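Local coordinates for RabGDI protein (Plasmodium falciparum 3D7, PDB 3P1W) that probably acts as a Rab GDP-dissociation inhibitor, binding prenylated Rab GTPases in their GDP-bound form during vesicle transport, as other Rab GDI family members do, at residues Q325-I330 and V382-E387; G29-I34 and S431-T436; S123-H128 and I349-Q354; V119-Y124 and S367-V372; F95-G100 and S246-P251. All coordinates share one frame; numbering follows the deposited sequence. Where two conformers were deposited one is given.

Contact 1: Q325-I330 and V382-E387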
# COMPACT_ATOMS: atom_id res chain seq x y z
N GLN A 325 0.02 -11.36 11.82
CA GLN A 325 -0.55 -10.08 12.28
C GLN A 325 0.31 -8.93 11.77
O GLN A 325 1.50 -9.11 11.50
CB GLN A 325 -0.57 -10.00 13.82
CG GLN A 325 -1.51 -10.99 14.51
CD GLN A 325 -1.73 -10.68 15.96
OE1 GLN A 325 -0.78 -10.60 16.73
NE2 GLN A 325 -2.98 -10.53 16.36
N VAL A 326 -0.30 -7.76 11.68
CA VAL A 326 0.37 -6.51 11.32
C VAL A 326 0.21 -5.52 12.49
O VAL A 326 -0.83 -5.52 13.15
CB VAL A 326 -0.18 -5.93 10.01
CG1 VAL A 326 -1.74 -5.71 10.05
CG2 VAL A 326 0.53 -4.60 9.68
N ILE A 327 1.26 -4.73 12.79
CA ILE A 327 1.16 -3.63 13.73
C ILE A 327 1.38 -2.35 12.97
O ILE A 327 2.25 -2.27 12.07
CB ILE A 327 2.17 -3.80 14.92
CG1 ILE A 327 2.05 -2.63 15.90
CG2 ILE A 327 3.64 -4.00 14.40
CD1 ILE A 327 2.78 -2.88 17.27
N ARG A 328 0.51 -1.38 13.23
CA ARG A 328 0.67 -0.02 12.76
C ARG A 328 0.59 0.93 13.93
O ARG A 328 -0.30 0.83 14.77
CB ARG A 328 -0.39 0.38 11.71
CG ARG A 328 -0.37 -0.47 10.47
CD ARG A 328 -1.23 0.06 9.35
NE ARG A 328 -1.16 -0.87 8.22
CZ ARG A 328 -1.91 -1.98 8.10
NH1 ARG A 328 -2.83 -2.29 9.00
NH2 ARG A 328 -1.74 -2.78 7.06
N CYS A 329 1.55 1.84 13.98
CA CYS A 329 1.64 2.83 15.04
C CYS A 329 1.62 4.19 14.39
O CYS A 329 2.57 4.57 13.70
CB CYS A 329 2.93 2.67 15.85
SG CYS A 329 2.92 3.78 17.30
N ILE A 330 0.51 4.90 14.58
CA ILE A 330 0.35 6.28 14.15
C ILE A 330 0.90 7.21 15.21
O ILE A 330 0.49 7.14 16.38
CB ILE A 330 -1.14 6.59 13.87
CG1 ILE A 330 -1.65 5.70 12.72
CG2 ILE A 330 -1.33 8.11 13.60
CD1 ILE A 330 -3.20 5.61 12.59
N VAL A 382 4.27 3.91 11.40
CA VAL A 382 5.21 2.80 11.35
C VAL A 382 4.41 1.52 11.19
O VAL A 382 3.49 1.30 11.95
CB VAL A 382 6.04 2.73 12.63
CG1 VAL A 382 6.99 1.52 12.60
CG2 VAL A 382 6.85 4.04 12.87
N SER A 383 4.78 0.66 10.23
CA SER A 383 4.08 -0.58 10.01
C SER A 383 5.06 -1.73 9.89
O SER A 383 6.15 -1.58 9.29
CB SER A 383 3.20 -0.47 8.73
OG SER A 383 4.00 -0.08 7.61
N ALA A 384 4.69 -2.86 10.47
CA ALA A 384 5.50 -4.04 10.49
C ALA A 384 4.67 -5.30 10.50
O ALA A 384 3.55 -5.31 11.02
CB ALA A 384 6.46 -4.03 11.72
N THR A 385 5.23 -6.38 9.98
CA THR A 385 4.66 -7.72 10.18
C THR A 385 5.14 -8.23 11.51
O THR A 385 6.33 -8.16 11.81
CB THR A 385 5.06 -8.71 9.08
OG1 THR A 385 4.76 -8.14 7.81
CG2 THR A 385 4.27 -10.08 9.24
N VAL A 386 4.21 -8.74 12.33
CA VAL A 386 4.55 -9.18 13.67
C VAL A 386 5.31 -10.52 13.58
O VAL A 386 4.82 -11.48 13.00
CB VAL A 386 3.30 -9.34 14.52
CG1 VAL A 386 3.69 -9.96 15.87
CG2 VAL A 386 2.56 -7.99 14.71
N GLU A 387 6.51 -10.56 14.12
CA GLU A 387 7.32 -11.77 14.16
C GLU A 387 7.56 -12.36 15.55
O GLU A 387 8.08 -13.48 15.66
CB GLU A 387 8.70 -11.51 13.48
CG GLU A 387 8.53 -11.18 12.04
CD GLU A 387 9.81 -11.07 11.22
OE1 GLU A 387 10.94 -11.15 11.78
OE2 GLU A 387 9.64 -10.92 9.99
O HOH W 1 2.84 -12.35 11.86

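Contact 2: G29-I34 and S431-T436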
# COMPACT_ATOMS: atom_id res chain seq x y z
N GLY A 29 -13.90 -0.92 2.28
CA GLY A 29 -12.44 -0.83 2.23
C GLY A 29 -12.06 -0.46 0.81
O GLY A 29 -12.88 -0.60 -0.13
N LEU A 30 -10.85 0.04 0.66
CA LEU A 30 -10.35 0.51 -0.62
C LEU A 30 -10.47 -0.53 -1.71
O LEU A 30 -10.99 -0.23 -2.80
CB LEU A 30 -8.88 0.99 -0.47
CG LEU A 30 -8.71 2.27 0.36
CD1 LEU A 30 -7.21 2.54 0.55
CD2 LEU A 30 -9.43 3.45 -0.28
N LYS A 31 -10.07 -1.77 -1.45
CA LYS A 31 -10.17 -2.81 -2.47
C LYS A 31 -11.62 -3.02 -2.96
O LYS A 31 -11.87 -3.12 -4.17
CB LYS A 31 -9.63 -4.13 -1.97
CG LYS A 31 -8.10 -4.19 -1.72
CD LYS A 31 -7.77 -5.49 -0.99
CE LYS A 31 -6.33 -5.66 -0.68
NZ LYS A 31 -6.03 -7.02 -0.15
N GLU A 32 -12.55 -3.06 -2.02
CA GLU A 32 -13.98 -3.24 -2.36
C GLU A 32 -14.51 -2.08 -3.22
O GLU A 32 -15.25 -2.29 -4.19
CB GLU A 32 -14.81 -3.37 -1.09
CG GLU A 32 -14.84 -4.80 -0.50
CD GLU A 32 -13.55 -5.20 0.24
OE1 GLU A 32 -12.84 -4.30 0.73
OE2 GLU A 32 -13.26 -6.41 0.32
N CYS A 33 -14.14 -0.86 -2.84
CA CYS A 33 -14.54 0.33 -3.58
C CYS A 33 -13.99 0.33 -5.02
O CYS A 33 -14.72 0.60 -6.00
CB CYS A 33 -14.08 1.57 -2.86
SG CYS A 33 -14.96 1.85 -1.34
N ILE A 34 -12.70 -0.00 -5.15
CA ILE A 34 -12.05 -0.07 -6.47
C ILE A 34 -12.69 -1.13 -7.37
O ILE A 34 -13.01 -0.87 -8.56
CB ILE A 34 -10.50 -0.32 -6.32
CG1 ILE A 34 -9.85 0.86 -5.60
CG2 ILE A 34 -9.87 -0.57 -7.67
CD1 ILE A 34 -8.44 0.60 -4.98
N SER A 431 -7.91 -10.10 0.66
CA SER A 431 -6.92 -10.29 1.72
C SER A 431 -6.82 -9.06 2.62
O SER A 431 -7.15 -7.93 2.23
CB SER A 431 -5.55 -10.68 1.11
OG SER A 431 -5.02 -9.59 0.37
N SER A 432 -6.34 -9.26 3.83
CA SER A 432 -6.12 -8.13 4.72
C SER A 432 -4.98 -7.28 4.16
O SER A 432 -4.12 -7.81 3.47
CB SER A 432 -5.74 -8.62 6.11
OG SER A 432 -6.67 -9.57 6.58
N TYR A 433 -5.02 -5.98 4.46
CA TYR A 433 -3.95 -5.05 4.04
C TYR A 433 -2.67 -5.41 4.80
O TYR A 433 -2.68 -5.58 6.01
CB TYR A 433 -4.33 -3.58 4.26
CG TYR A 433 -5.52 -3.20 3.44
CD1 TYR A 433 -5.38 -2.77 2.13
CD2 TYR A 433 -6.80 -3.38 3.95
CE1 TYR A 433 -6.50 -2.51 1.36
CE2 TYR A 433 -7.92 -3.12 3.19
CZ TYR A 433 -7.75 -2.68 1.90
OH TYR A 433 -8.87 -2.46 1.14
N ASP A 434 -1.58 -5.53 4.04
CA ASP A 434 -0.26 -5.87 4.63
C ASP A 434 0.51 -4.63 5.08
O ASP A 434 0.07 -3.48 4.94
CB ASP A 434 0.54 -6.76 3.65
CG ASP A 434 1.03 -6.01 2.43
OD1 ASP A 434 1.15 -4.76 2.47
OD2 ASP A 434 1.33 -6.66 1.41
N ALA A 435 1.69 -4.87 5.68
CA ALA A 435 2.48 -3.82 6.27
C ALA A 435 3.10 -2.84 5.27
O ALA A 435 3.61 -1.81 5.69
CB ALA A 435 3.61 -4.44 7.16
N THR A 436 3.10 -3.15 3.97
CA THR A 436 3.85 -2.28 3.02
C THR A 436 3.29 -0.84 3.05
O THR A 436 2.12 -0.63 3.27
CB THR A 436 3.85 -2.84 1.60
OG1 THR A 436 2.50 -2.95 1.10
CG2 THR A 436 4.50 -4.25 1.55
O HOH W 2 -3.32 -6.90 0.64
O HOH W 3 -10.55 -4.26 1.82

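Contact 3: S123-H128 and I349-Q354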
# COMPACT_ATOMS: atom_id res chain seq x y z
N SER A 123 11.79 9.83 -0.74
CA SER A 123 11.87 8.39 -0.58
C SER A 123 13.21 8.08 0.06
O SER A 123 14.25 8.53 -0.47
CB SER A 123 11.82 7.72 -1.94
OG SER A 123 10.81 8.26 -2.77
N TYR A 124 13.19 7.35 1.17
CA TYR A 124 14.37 7.05 1.97
C TYR A 124 14.46 5.55 2.18
O TYR A 124 13.43 4.82 2.19
CB TYR A 124 14.32 7.77 3.34
CG TYR A 124 14.43 9.26 3.18
CD1 TYR A 124 15.64 9.91 3.34
CD2 TYR A 124 13.32 10.02 2.77
CE1 TYR A 124 15.76 11.27 3.14
CE2 TYR A 124 13.43 11.41 2.55
CZ TYR A 124 14.65 12.02 2.72
OH TYR A 124 14.79 13.39 2.52
N VAL A 125 15.70 5.11 2.43
CA VAL A 125 15.96 3.73 2.78
C VAL A 125 16.92 3.68 3.98
O VAL A 125 17.80 4.54 4.12
CB VAL A 125 16.50 2.95 1.58
CG1 VAL A 125 17.87 3.54 1.08
CG2 VAL A 125 16.59 1.43 1.88
N TYR A 126 16.74 2.67 4.83
CA TYR A 126 17.59 2.51 6.03
C TYR A 126 18.82 1.68 5.70
O TYR A 126 18.72 0.58 5.14
CB TYR A 126 16.75 1.80 7.08
CG TYR A 126 17.28 1.71 8.48
CD1 TYR A 126 16.64 2.39 9.50
CD2 TYR A 126 18.32 0.85 8.80
CE1 TYR A 126 17.06 2.25 10.80
CE2 TYR A 126 18.73 0.71 10.10
CZ TYR A 126 18.09 1.43 11.09
OH TYR A 126 18.49 1.31 12.39
N GLN A 127 19.99 2.22 6.03
CA GLN A 127 21.26 1.52 5.95
C GLN A 127 22.13 2.15 7.07
O GLN A 127 22.56 3.30 6.97
CB GLN A 127 21.92 1.69 4.57
CG GLN A 127 23.19 0.84 4.43
CD GLN A 127 24.21 1.39 3.45
OE1 GLN A 127 25.26 1.92 3.85
NE2 GLN A 127 23.93 1.25 2.15
N HIS A 128 22.32 1.41 8.14
CA HIS A 128 23.07 1.91 9.28
C HIS A 128 24.55 2.06 8.90
O HIS A 128 25.17 1.14 8.35
CB HIS A 128 22.93 0.98 10.45
CG HIS A 128 23.57 1.49 11.70
ND1 HIS A 128 24.41 0.72 12.48
CD2 HIS A 128 23.49 2.70 12.31
CE1 HIS A 128 24.80 1.43 13.53
NE2 HIS A 128 24.25 2.62 13.46
N ILE A 349 11.75 3.00 3.81
CA ILE A 349 11.75 1.57 3.69
C ILE A 349 12.92 1.03 4.50
O ILE A 349 14.08 1.41 4.27
CB ILE A 349 11.82 1.14 2.21
CG1 ILE A 349 10.55 1.59 1.49
CG2 ILE A 349 12.04 -0.40 2.08
CD1 ILE A 349 10.55 1.46 -0.03
N ILE A 350 12.61 0.13 5.43
CA ILE A 350 13.66 -0.50 6.26
C ILE A 350 13.84 -1.98 5.88
O ILE A 350 13.01 -2.84 6.24
CB ILE A 350 13.36 -0.38 7.75
CG1 ILE A 350 13.05 1.07 8.14
CG2 ILE A 350 14.59 -0.99 8.56
CD1 ILE A 350 12.61 1.25 9.62
N PRO A 351 14.91 -2.28 5.12
CA PRO A 351 15.12 -3.66 4.69
C PRO A 351 15.32 -4.57 5.90
O PRO A 351 16.00 -4.20 6.85
CB PRO A 351 16.35 -3.59 3.80
CG PRO A 351 16.38 -2.18 3.32
CD PRO A 351 15.81 -1.35 4.41
N GLN A 352 14.70 -5.74 5.85
CA GLN A 352 14.65 -6.65 6.99
C GLN A 352 16.04 -7.00 7.59
O GLN A 352 16.17 -7.12 8.82
CB GLN A 352 13.86 -7.90 6.59
CG GLN A 352 14.53 -8.73 5.46
CD GLN A 352 13.58 -9.70 4.84
OE1 GLN A 352 13.77 -10.91 4.99
NE2 GLN A 352 12.54 -9.21 4.18
N ASN A 353 17.06 -7.14 6.74
CA ASN A 353 18.41 -7.51 7.22
C ASN A 353 19.05 -6.43 8.08
O ASN A 353 19.98 -6.71 8.87
CB ASN A 353 19.33 -7.96 6.06
CG ASN A 353 19.64 -6.86 5.05
OD1 ASN A 353 19.05 -5.79 5.05
ND2 ASN A 353 20.60 -7.13 4.16
N GLN A 354 18.56 -5.19 7.94
CA GLN A 354 18.99 -4.07 8.78
C GLN A 354 18.54 -4.14 10.24
O GLN A 354 19.22 -3.61 11.16
CB GLN A 354 18.56 -2.74 8.15
CG GLN A 354 19.36 -2.36 6.93
CD GLN A 354 20.79 -1.93 7.28
OE1 GLN A 354 21.03 -1.16 8.24
NE2 GLN A 354 21.73 -2.37 6.46
O HOH W 4 24.30 -1.29 7.09

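Contact 4: V119-Y124 and S367-V372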
# COMPACT_ATOMS: atom_id res chain seq x y z
N VAL A 119 2.54 14.96 -4.83
CA VAL A 119 3.71 14.08 -4.76
C VAL A 119 4.18 13.95 -3.33
O VAL A 119 4.13 14.89 -2.54
CB VAL A 119 4.86 14.59 -5.69
CG1 VAL A 119 5.49 15.88 -5.15
CG2 VAL A 119 5.94 13.54 -5.88
N VAL A 120 4.65 12.75 -3.00
CA VAL A 120 5.32 12.51 -1.77
C VAL A 120 6.72 13.06 -1.91
O VAL A 120 7.41 12.77 -2.88
CB VAL A 120 5.34 11.00 -1.45
CG1 VAL A 120 6.23 10.69 -0.24
CG2 VAL A 120 3.88 10.53 -1.17
N GLU A 121 7.15 13.86 -0.95
CA GLU A 121 8.33 14.71 -1.17
C GLU A 121 9.66 13.98 -1.12
O GLU A 121 10.65 14.48 -1.66
CB GLU A 121 8.34 15.90 -0.20
CG GLU A 121 7.22 16.88 -0.48
CD GLU A 121 7.36 18.19 0.28
OE1 GLU A 121 8.12 18.29 1.27
OE2 GLU A 121 6.68 19.15 -0.12
N GLY A 122 9.70 12.80 -0.51
CA GLY A 122 10.93 12.04 -0.52
C GLY A 122 10.80 10.57 -0.25
O GLY A 122 9.84 10.11 0.35
N SER A 123 11.79 9.83 -0.74
CA SER A 123 11.87 8.39 -0.58
C SER A 123 13.21 8.08 0.06
O SER A 123 14.25 8.53 -0.47
CB SER A 123 11.82 7.72 -1.94
OG SER A 123 10.81 8.26 -2.77
N TYR A 124 13.19 7.35 1.17
CA TYR A 124 14.37 7.05 1.97
C TYR A 124 14.46 5.55 2.18
O TYR A 124 13.43 4.82 2.19
CB TYR A 124 14.32 7.77 3.34
CG TYR A 124 14.43 9.26 3.18
CD1 TYR A 124 15.64 9.91 3.34
CD2 TYR A 124 13.32 10.02 2.77
CE1 TYR A 124 15.76 11.27 3.14
CE2 TYR A 124 13.43 11.41 2.55
CZ TYR A 124 14.65 12.02 2.72
OH TYR A 124 14.79 13.39 2.52
N SER A 367 1.42 15.26 6.41
CA SER A 367 1.27 16.47 7.20
C SER A 367 0.24 17.40 6.59
O SER A 367 -0.62 16.97 5.82
CB SER A 367 2.65 17.17 7.30
OG SER A 367 3.09 17.61 6.03
N PHE A 368 0.31 18.68 6.95
CA PHE A 368 -0.54 19.71 6.37
C PHE A 368 -0.43 19.77 4.84
O PHE A 368 -1.40 20.12 4.17
CB PHE A 368 -0.19 21.06 6.97
CG PHE A 368 -0.99 22.20 6.41
CD1 PHE A 368 -2.34 22.34 6.73
CD2 PHE A 368 -0.39 23.13 5.56
CE1 PHE A 368 -3.08 23.40 6.21
CE2 PHE A 368 -1.13 24.19 5.03
CZ PHE A 368 -2.47 24.32 5.36
N GLN A 369 0.74 19.42 4.29
CA GLN A 369 0.90 19.38 2.82
C GLN A 369 -0.22 18.60 2.14
O GLN A 369 -0.79 19.07 1.14
CB GLN A 369 2.27 18.80 2.44
CG GLN A 369 2.50 18.65 0.93
CD GLN A 369 3.39 17.48 0.54
OE1 GLN A 369 4.02 16.84 1.38
NE2 GLN A 369 3.43 17.18 -0.77
N HIS A 370 -0.54 17.41 2.66
CA HIS A 370 -1.62 16.58 2.10
C HIS A 370 -2.98 16.76 2.80
O HIS A 370 -3.87 15.93 2.64
CB HIS A 370 -1.22 15.09 2.13
CG HIS A 370 -0.25 14.71 1.06
ND1 HIS A 370 1.12 14.79 1.23
CD2 HIS A 370 -0.45 14.26 -0.20
CE1 HIS A 370 1.72 14.40 0.11
NE2 HIS A 370 0.79 14.09 -0.78
N GLY A 371 -3.13 17.82 3.58
CA GLY A 371 -4.40 18.11 4.25
C GLY A 371 -4.85 17.09 5.28
O GLY A 371 -6.06 16.88 5.47
N VAL A 372 -3.88 16.44 5.93
CA VAL A 372 -4.23 15.35 6.85
C VAL A 372 -3.96 15.69 8.33
O VAL A 372 -4.48 15.00 9.20
CB VAL A 372 -3.55 14.02 6.43
CG1 VAL A 372 -4.10 13.54 5.09
CG2 VAL A 372 -2.07 14.15 6.37

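Contact 5: F95-G100 and S246-P251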
# COMPACT_ATOMS: atom_id res chain seq x y z
N PHE A 95 1.10 4.88 0.11
CA PHE A 95 1.38 5.71 -1.06
C PHE A 95 1.27 4.93 -2.39
O PHE A 95 1.34 3.71 -2.44
CB PHE A 95 2.76 6.34 -0.94
CG PHE A 95 2.95 7.22 0.25
CD1 PHE A 95 1.94 7.99 0.77
CD2 PHE A 95 4.21 7.32 0.82
CE1 PHE A 95 2.17 8.84 1.85
CE2 PHE A 95 4.43 8.16 1.90
CZ PHE A 95 3.41 8.92 2.40
N ILE A 96 1.09 5.66 -3.48
CA ILE A 96 0.75 5.06 -4.77
C ILE A 96 1.83 5.38 -5.81
O ILE A 96 2.18 6.54 -6.03
CB ILE A 96 -0.62 5.63 -5.19
CG1 ILE A 96 -1.69 5.15 -4.19
CG2 ILE A 96 -1.00 5.25 -6.63
CD1 ILE A 96 -2.91 6.05 -4.14
N LEU A 97 2.37 4.33 -6.43
CA LEU A 97 3.40 4.49 -7.44
C LEU A 97 2.79 5.11 -8.72
O LEU A 97 1.81 4.59 -9.26
CB LEU A 97 4.05 3.13 -7.75
CG LEU A 97 5.30 3.12 -8.65
CD1 LEU A 97 6.53 3.79 -7.99
CD2 LEU A 97 5.66 1.69 -9.07
N VAL A 98 3.36 6.23 -9.15
CA VAL A 98 2.85 6.97 -10.33
C VAL A 98 2.64 6.04 -11.53
O VAL A 98 1.63 6.13 -12.21
CB VAL A 98 3.77 8.13 -10.70
CG1 VAL A 98 3.37 8.76 -12.09
CG2 VAL A 98 3.71 9.17 -9.62
N GLY A 99 3.57 5.12 -11.76
CA GLY A 99 3.49 4.21 -12.92
C GLY A 99 2.81 2.86 -12.65
O GLY A 99 2.80 1.99 -13.53
N GLY A 100 2.27 2.68 -11.45
CA GLY A 100 1.64 1.43 -11.11
C GLY A 100 0.22 1.31 -11.65
O GLY A 100 -0.31 2.24 -12.28
N SER A 246 9.65 12.38 -6.01
CA SER A 246 9.63 10.93 -5.79
C SER A 246 8.70 10.30 -6.81
O SER A 246 7.98 11.02 -7.51
CB SER A 246 9.16 10.62 -4.36
OG SER A 246 7.74 10.62 -4.26
N PRO A 247 8.69 8.95 -6.91
CA PRO A 247 7.74 8.31 -7.82
C PRO A 247 6.39 7.98 -7.17
O PRO A 247 5.61 7.22 -7.74
CB PRO A 247 8.47 7.02 -8.23
CG PRO A 247 9.30 6.69 -7.05
CD PRO A 247 9.64 7.98 -6.34
N PHE A 248 6.10 8.55 -6.01
CA PHE A 248 4.87 8.25 -5.27
C PHE A 248 3.98 9.47 -5.11
O PHE A 248 4.47 10.59 -4.92
CB PHE A 248 5.16 7.67 -3.87
CG PHE A 248 5.96 6.42 -3.90
CD1 PHE A 248 5.34 5.19 -4.09
CD2 PHE A 248 7.34 6.46 -3.76
CE1 PHE A 248 6.11 4.02 -4.16
CE2 PHE A 248 8.10 5.29 -3.82
CZ PHE A 248 7.48 4.08 -4.01
N ILE A 249 2.66 9.21 -5.15
CA ILE A 249 1.64 10.22 -4.89
C ILE A 249 0.67 9.76 -3.83
O ILE A 249 0.57 8.56 -3.51
CB ILE A 249 0.86 10.63 -6.17
CG1 ILE A 249 0.20 9.41 -6.83
CG2 ILE A 249 1.80 11.35 -7.12
CD1 ILE A 249 -0.65 9.77 -8.09
N TYR A 250 -0.08 10.74 -3.31
CA TYR A 250 -1.06 10.52 -2.26
C TYR A 250 -2.09 11.64 -2.40
O TYR A 250 -1.72 12.77 -2.76
CB TYR A 250 -0.36 10.58 -0.91
CG TYR A 250 -1.13 10.24 0.35
CD1 TYR A 250 -1.53 8.93 0.63
CD2 TYR A 250 -1.35 11.20 1.32
CE1 TYR A 250 -2.16 8.65 1.82
CE2 TYR A 250 -1.98 10.92 2.50
CZ TYR A 250 -2.40 9.66 2.74
OH TYR A 250 -3.02 9.43 3.96
N PRO A 251 -3.37 11.33 -2.20
CA PRO A 251 -4.37 12.36 -2.44
C PRO A 251 -4.42 13.40 -1.35
O PRO A 251 -4.19 13.09 -0.20
CB PRO A 251 -5.70 11.59 -2.45
CG PRO A 251 -5.37 10.16 -2.39
CD PRO A 251 -3.96 10.02 -1.91

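Contact 1: Q325-I330 and V382-E387
Ile327 and Ala384 form an antiparallel hydrogen-bonded pair: Ile327 N donates a hydrogen bond to Ala384 O at 3.0 Å, and Ala384 N donates one back to Ile327 O. Cys329 and Val382 repeat this ring two residues on, with Cys329 N 2.9 Å from Val382 O. Between them, the non-hydrogen-bonded pair Arg328–Ser383 brings the backbones closer, and Ser383 CA touches Ile327 O at 3.2 Å through a CA-H...O contact. At the far end Val386 N bonds to Gln325 O almost straight (174°). On the Ile327 and Cys329 face, CG2 of Ile327 rests on Ala384 CB (3.9 Å) and reaches Val386 CG2; with CG1 anti to the backbone N (chi1 180°), the longer branch leads off toward Pro391 and Ile392. On the other face Val326 CG2 sits over the centre of the guanidinium of the extended Arg328, 3.8 Å above its plane, while Arg328 NH2 bonds to the carbonyls of Tyr433 and Asp434. Ser383 OG is hydrogen-bonded to Ala435 O. Strand 320-333 lies between strands 378-385 and 405-418, strand 361-367 flanks 378-385 beyond, and helix 391-394 covers the Ile327 side.

Contact 2: G29-I34 and S431-T436
Backbone meets phenol where Lys31 N, in the first turn of helix 30-41, donates to Tyr433 OH at 2.9 Å and 176°, while the CA atoms of Lys31 and Ser431 stay 9.2 Å apart. The Tyr433 hydroxyl thus sits at the helix start, close to Leu30 N and against Lys31 CG (3.4 Å). A water 2.6 Å from Tyr433 OH donates to Glu32 OE1, tying the phenol to a carboxylate whose other oxygen bonds to Thr430. The Lys31 and Tyr433 side chains run antiparallel: the lysine chain, extended beyond CG, passes over the ring with CE 3.8 Å from Tyr433 CE1. Its ammonium stands over the ring face in a cation-pi contact, NZ 5.0 Å from the centroid and 18° off the normal. NZ also donates to Ser431 O at 2.8 Å, from above the carbonyl plane, and to a water that donates on to Ser432 O; Asp445 adds a salt bridge. This probably offsets much of the cost of burying the charge. Gly29 is the N-cap residue of a helix that follows strand 20-26 and its glycine-containing turn, as in the Rossmann-like dinucleotide-binding folds to which the GDI family is related.

Contact 3: S123-H128 and I349-Q354
Ile349 exchanges two backbone hydrogen bonds with the neighbouring strand: its N donates to Tyr124 O at 3.0 Å, and its O accepts from Tyr126 N. Val125, lying between these two residues, is its parallel bridge partner, and Val125 CA adds a CA-H...O contact to Ile349 O. Ile350 then turns its side chain to the Tyr126 ring. Its CG2, anti to the backbone N (chi1 of the CG1 branch -51°), lies over one ring face, 4.2 Å from the centroid and 26° off the normal, while CG1 packs alongside Tyr126 CB. At Pro351 the strand pairing ends; the proline CD reaches Val125 CG2 at 3.8 Å, the two side chains crossing at about a right angle, and also approaches Tyr126 O. Within the 3-10 segment that starts at Gln352, where Gln354 N bonds to Pro351 O, the Gln354 side chain turns back to the strand. A bend at chi2 (-72°) brings OE1 to His128 N at 2.9 Å, nearly straight at the hydrogen though met from above the amide's carbonyl plane. The same OE1 lies in the Tyr126 ring plane at the edge, 3.4 Å from CD2, and Gln354 CB also touches CD2. Gln354 NE2 is linked through a water to His128 O, so both ends of the amide serve the backbone of His128. Thus the side-chain amide takes over the bonding to the strand where the main chain has left it: backbone bonds give way to an amide and a water, while isoleucine covers one face of the tyrosine ring and the glutamine oxygen meets its edge.

Contact 4: V119-Y124 and S367-V372
The amide of Gln369 and the carboxylate of Glu121 reach toward each other from the two segments and meet with their planes 35° apart. Gln369 OE1 lies 3.7 Å from Glu121 CG, and Glu121 OE2 is equally far from Gln369 CD, so the two groups touch without bonding to each other. At the edge of the His370 ring, near its plane, CE1 faces Val119 O at 3.6 Å; the Val120 CA is also at that edge, and the Tyr250 ring meets His370 edge-to-face. The bond across the contact runs from Gln369 NE2 to Val119 O, 3.0 Å long. It lies close to the amide plane of Gln369 and nearly along the C=O axis, although the N-H is bent at 144°. With CG anti to the backbone N (chi1 177°), the Gln369 side chain reaches out from the loop that joins strands 361-367 and 378-385, and fastens that loop to strand 117-129, within one mixed sheet. His370 NE2 bonds to Leu118 O, one residue before Val119, so two neighbouring carbonyls of the strand are gripped by consecutive side chains of the loop. Ser345 OG bonds to Gln369 OE1 and accepts from Glu121 N, while Glu121 OE1 accepts from Asn344 N.

Contact 5: F95-G100 and S246-P251
A short antiparallel ladder joins strand 96-97 to strand 248-251 at one border of the large mixed sheet, and a type I turn from Leu97 to Gly100 ends it. Ile96 and Ile249 are the hydrogen-bonded pair: Ile96 N donates to Ile249 O and Ile249 N to Ile96 O, both at 2.9 Å. Just beyond the strand, Val98 N donates to Pro247 O at 2.8 Å, practically straight (179°). Leu97 and Phe248 pair without hydrogen bonds; Leu97 CD1 lies over the Phe248 ring, 4.3 Å from its centroid, and also touches Pro247 CB. With CG anti to the backbone N (chi1 -172°), the leucine side chain extends toward the ring. Val98 CG2 meets Ile249 CG2 at 3.8 Å; Trp117 packs on Ile96 and Ile249, Phe243 on Ile249. At the other end the Phe95 ring turns its edge to the face of Tyr250 in an offset edge-to-face pair, centroids 5.3 Å apart and planes at 78°; the Tyr250 hydroxyl bonds to Asp90. Ser246 OG accepts from Phe248 N in an ST turn that leads into the strand. Three short backbone bonds thus set the register, while aliphatic and aromatic groups make the side-chain contacts on both faces, consistent with mainly apolar cohesion.

Contacts 1, 3 and 5 are buried strand pairings of one mixed sheet, antiparallel in contacts 1 and 5 and parallel in contact 3; contact 4, partly buried, ties a loop to that sheet by side chains. Contacts 3 and 4 share strand 117-129, and contact 5 holds its neighbour 248-251, bonded to the 119-124 segment through Val120 N and Phe248 O. Contact 2, its centre about 8 Å from that of the chain, is also buried but joins a helix start to a loop and relies on charge, phenol and water. That loop meets contact 1, where Arg328 and Ser383 bond to its carbonyls. Aromatic packing marks contacts 3 and 5, hydrogen bonds of side-chain amides contacts 3 and 4.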